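Local coordinates for protein PelA (Pseudomonas aeruginosa, PDB 5TCB) that probably hydrolyses the Pel exopolysaccharide through the glycoside hydrolase domain seen here, the full-length protein probably also being a deacetylase, at residues 92-97 with 141-146; 135-140 with 153-158. One frame throughout, in Å; residues are numbered along the deposited sequence.

Contact 1: 92-97 with 141-146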
# COMPACT_ATOMS: atom_id res chain seq x y z
N GLY A 92 10.04 1.95 20.15
CA GLY A 92 9.19 1.07 19.38
C GLY A 92 9.86 0.29 18.27
O GLY A 92 9.22 -0.58 17.68
N LYS A 93 11.13 0.53 17.99
CA LYS A 93 11.83 -0.17 16.91
C LYS A 93 12.16 -1.61 17.32
O LYS A 93 12.74 -1.85 18.37
CB LYS A 93 13.12 0.57 16.56
N SER A 94 11.79 -2.57 16.47
CA SER A 94 12.19 -3.96 16.65
C SER A 94 13.50 -4.25 15.91
O SER A 94 13.60 -4.01 14.70
CB SER A 94 11.12 -4.89 16.07
OG SER A 94 9.92 -4.91 16.83
N ALA A 95 14.44 -4.89 16.59
CA ALA A 95 15.76 -5.18 16.02
C ALA A 95 15.75 -6.49 15.21
O ALA A 95 16.49 -7.43 15.49
CB ALA A 95 16.80 -5.27 17.13
N VAL A 96 14.91 -6.54 14.17
CA VAL A 96 14.76 -7.81 13.44
C VAL A 96 16.06 -8.15 12.71
O VAL A 96 16.89 -7.29 12.40
CB VAL A 96 13.57 -7.77 12.47
CG1 VAL A 96 12.29 -7.42 13.21
CG2 VAL A 96 13.79 -6.80 11.33
N ARG A 97 16.25 -9.45 12.44
CA ARG A 97 17.52 -9.91 11.89
C ARG A 97 17.70 -9.46 10.44
O ARG A 97 18.77 -8.99 10.06
CB ARG A 97 17.62 -11.43 12.01
N GLN A 141 6.25 -10.46 9.87
CA GLN A 141 6.76 -11.79 9.59
C GLN A 141 8.28 -11.83 9.63
O GLN A 141 8.86 -12.93 9.62
CB GLN A 141 6.27 -12.29 8.23
CG GLN A 141 4.77 -12.40 8.09
CD GLN A 141 4.21 -13.69 8.61
OE1 GLN A 141 4.90 -14.45 9.27
NE2 GLN A 141 2.95 -13.96 8.27
N LEU A 142 8.95 -10.67 9.68
CA LEU A 142 10.39 -10.62 9.88
C LEU A 142 10.80 -10.81 11.34
O LEU A 142 11.99 -10.97 11.61
CB LEU A 142 10.92 -9.27 9.36
CG LEU A 142 10.68 -9.08 7.87
CD1 LEU A 142 10.95 -7.64 7.51
CD2 LEU A 142 11.54 -10.03 7.05
N GLN A 143 9.86 -10.77 12.27
CA GLN A 143 10.19 -11.03 13.66
C GLN A 143 10.45 -12.51 13.88
O GLN A 143 10.09 -13.36 13.06
CB GLN A 143 9.05 -10.58 14.58
CG GLN A 143 8.63 -9.15 14.38
CD GLN A 143 9.18 -8.23 15.39
OE1 GLN A 143 10.15 -8.55 16.11
NE2 GLN A 143 8.57 -7.05 15.50
N ALA A 144 11.09 -12.82 15.00
CA ALA A 144 11.25 -14.20 15.40
C ALA A 144 9.91 -14.90 15.35
O ALA A 144 8.89 -14.35 15.75
CB ALA A 144 11.84 -14.27 16.81
N GLU A 145 9.93 -16.17 14.90
CA GLU A 145 8.70 -16.93 14.71
C GLU A 145 7.77 -16.85 15.91
O GLU A 145 6.56 -16.64 15.76
CB GLU A 145 9.05 -18.39 14.42
N GLU A 146 8.30 -17.07 17.11
CA GLU A 146 7.44 -17.15 18.28
C GLU A 146 6.84 -15.81 18.68
O GLU A 146 5.97 -15.79 19.56
CB GLU A 146 8.20 -17.74 19.48
CG GLU A 146 9.34 -16.90 20.02
CD GLU A 146 10.67 -17.04 19.26
OE1 GLU A 146 10.72 -17.67 18.18
OE2 GLU A 146 11.67 -16.47 19.77
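Ser94 and Val96 meet Leu142 and Gln143 where two loops of a (beta/alpha)8 barrel come together. One is the long excursion that follows strand 67-73, the other the connection from strand 131-135 into helix 145-165. The tight part lies at the carboxamide of Gln143. Its chain starts beside the backbone N and then bends sharply at the second torsion (chi2 -101°), which brings the amide across to the other loop. There Gln143 NE2 donates to Ser94 OG over 2.9 Å, a fairly straight bond (155° at the hydrogen) whose acceptor is tilted 15° out of the amide plane. The other end of the amide is met by a methyl group, Val96 CG1 standing 3.8 Å from Gln143 OE1, with the valine and glutamine side chains at about a right angle. Ser94 thus gives the glutamine a polar partner and Val96, two positions on, an apolar neighbour. Val105, on strand 103-105, touches Val96, Leu142 and Gln143 and covers the apolar part, while Gln143 O is held by Arg148 NE near the start of helix 145-165.

Toward solvent the packing slackens. Between Ser94 and Val96 the backbone turns at exposed Ala95, the centre of an inverse gamma turn whose Val96 N to Ser94 O bond is weak. Leu142 is exposed, and its side chain comes no nearer to the valine than 4.3 Å, from Leu142 CB to Val96 CG2. The closer approach between these two residues uses the backbone, Val96 CB resting 3.7 Å from Leu142 O.

Contact 2: 135-140 with 153-158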
# COMPACT_ATOMS: atom_id res chain seq x y z
N ASP A 135 0.53 0.22 4.02
CA ASP A 135 1.64 -0.61 3.59
C ASP A 135 2.25 -1.33 4.79
O ASP A 135 1.92 -1.09 5.96
CB ASP A 135 2.68 0.27 2.89
CG ASP A 135 3.64 -0.50 2.00
OD1 ASP A 135 3.40 -1.68 1.65
OD2 ASP A 135 4.68 0.11 1.64
N THR A 136 3.18 -2.22 4.46
CA THR A 136 3.98 -3.05 5.38
C THR A 136 3.12 -3.75 6.43
O THR A 136 3.48 -3.87 7.60
CB THR A 136 5.16 -2.26 5.98
OG1 THR A 136 4.72 -1.09 6.66
CG2 THR A 136 6.13 -1.88 4.88
N LEU A 137 2.01 -4.33 5.97
CA LEU A 137 1.13 -5.12 6.81
C LEU A 137 1.65 -6.52 7.06
O LEU A 137 1.06 -7.25 7.86
CB LEU A 137 -0.27 -5.22 6.18
CG LEU A 137 -0.93 -3.86 5.95
CD1 LEU A 137 -2.34 -4.08 5.38
CD2 LEU A 137 -1.02 -3.03 7.23
N ASP A 138 2.73 -6.93 6.39
CA ASP A 138 3.32 -8.25 6.60
C ASP A 138 4.76 -8.18 7.09
O ASP A 138 5.44 -9.21 7.15
CB ASP A 138 3.21 -9.11 5.33
CG ASP A 138 3.89 -8.50 4.13
OD1 ASP A 138 4.47 -7.41 4.22
OD2 ASP A 138 3.84 -9.13 3.05
N SER A 139 5.24 -6.98 7.46
CA SER A 139 6.61 -6.86 7.93
C SER A 139 6.81 -7.55 9.26
O SER A 139 7.95 -7.91 9.59
CB SER A 139 7.01 -5.39 8.03
OG SER A 139 7.10 -4.87 6.71
N PHE A 140 5.74 -7.78 10.02
CA PHE A 140 5.90 -8.48 11.28
C PHE A 140 6.38 -9.91 11.08
O PHE A 140 6.89 -10.51 12.03
CB PHE A 140 4.59 -8.49 12.10
CG PHE A 140 3.52 -9.40 11.57
CD1 PHE A 140 2.58 -8.92 10.68
CD2 PHE A 140 3.44 -10.73 11.95
CE1 PHE A 140 1.60 -9.75 10.17
CE2 PHE A 140 2.46 -11.56 11.46
CZ PHE A 140 1.53 -11.07 10.55
N ARG A 153 -1.80 -10.01 16.15
CA ARG A 153 -2.94 -9.57 16.93
C ARG A 153 -2.87 -8.07 17.20
O ARG A 153 -3.88 -7.38 17.17
CB ARG A 153 -3.01 -10.35 18.24
CG ARG A 153 -3.32 -11.83 18.07
CD ARG A 153 -3.33 -12.56 19.42
NE ARG A 153 -3.56 -13.99 19.24
CZ ARG A 153 -3.65 -14.87 20.23
NH1 ARG A 153 -3.52 -14.48 21.49
NH2 ARG A 153 -3.87 -16.15 19.96
N ALA A 154 -1.66 -7.55 17.45
CA ALA A 154 -1.51 -6.11 17.67
C ALA A 154 -1.82 -5.34 16.39
O ALA A 154 -2.38 -4.24 16.45
CB ALA A 154 -0.10 -5.81 18.14
N LEU A 155 -1.46 -5.91 15.24
CA LEU A 155 -1.78 -5.28 13.97
C LEU A 155 -3.29 -5.25 13.76
O LEU A 155 -3.85 -4.21 13.39
CB LEU A 155 -1.09 -6.02 12.82
CG LEU A 155 -1.43 -5.50 11.43
CD1 LEU A 155 -1.01 -4.05 11.30
CD2 LEU A 155 -0.73 -6.34 10.36
N ALA A 156 -3.97 -6.38 14.01
CA ALA A 156 -5.42 -6.43 13.80
C ALA A 156 -6.13 -5.44 14.72
O ALA A 156 -7.03 -4.71 14.27
CB ALA A 156 -5.95 -7.85 13.99
N SER A 157 -5.71 -5.36 15.99
CA SER A 157 -6.36 -4.41 16.89
C SER A 157 -6.06 -2.97 16.50
O SER A 157 -6.93 -2.10 16.65
CB SER A 157 -5.93 -4.67 18.34
OG SER A 157 -4.58 -4.32 18.57
N PHE A 158 -4.85 -2.70 16.01
CA PHE A 158 -4.55 -1.36 15.53
C PHE A 158 -5.44 -0.97 14.36
O PHE A 158 -5.99 0.14 14.32
CB PHE A 158 -3.08 -1.23 15.10
CG PHE A 158 -2.83 0.04 14.38
CD1 PHE A 158 -2.71 1.22 15.09
CD2 PHE A 158 -2.83 0.08 12.99
CE1 PHE A 158 -2.54 2.42 14.43
CE2 PHE A 158 -2.67 1.31 12.32
CZ PHE A 158 -2.54 2.46 13.05
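Leu155 is the residue through which 153-158 meets the loop at 135-140, its side chain reaching both Leu137 and Phe140. The helical segment begins with Arg153, whose NE forms a salt bridge with Glu149 one turn earlier, while its carbonyl oxygen accepts the backbone N of Ser157. At Ala154 the carbonyl oxygen takes two donors of this segment from the same face of its plane: Phe158 N at 2.9 Å from Ala154 O, and Ser157 OG at 3.1 Å from the same oxygen, with Arg114 NH1 adding a further bond from helix 111-126.

Leu155 comes next. Its CG is anti to the backbone N (chi1 176°), directing the two methyls at the loop. Leu155 CD2 lies only 3.2 Å from Leu137 O, a close methyl-to-carbonyl contact, and 4.1 Å from Phe140 CE1, where it approaches the ring obliquely. Leu155 CD1 meets Leu137 CD2 at 4.2 Å, the two leucines crossing at about a right angle. Here the helix of a beta-alpha unit of the (beta/alpha)8 barrel folds back over the loop that leads into it from strand 131-135, and Val74, after the neighbouring strand 67-73, touches both leucines and adds to the apolar cluster.

Beyond Leu155, Ser157 turns to the other flank of the helix, where its OG also hydrogen-bonds to Arg114 NH2. Phe158 ends the segment and packs on Leu117 and Leu118 of helix 111-126.

Overall arrangement
Contacts 1 and 2 lie on the same side of the chain's centre, their own centres about 12 Å apart, and their segments alternate along the chain. The loop runs unbroken from 135-140 into 141-146, so the piece that in contact 2 packs against the middle of helix 145-165 leads directly into the piece that contact 1 joins to 92-97, near the start of that helix. The centre of contact 2 is about 13 Å from the centre of the chain, that of contact 1 about 21 Å. The loop segment of contact 2 starts at Asp135, at the C-terminal end of strand 131-135 and hydrogen-bonded to Tyr71 and Asn174, on the barrel side where glycoside hydrolases of this fold usually place their active sites.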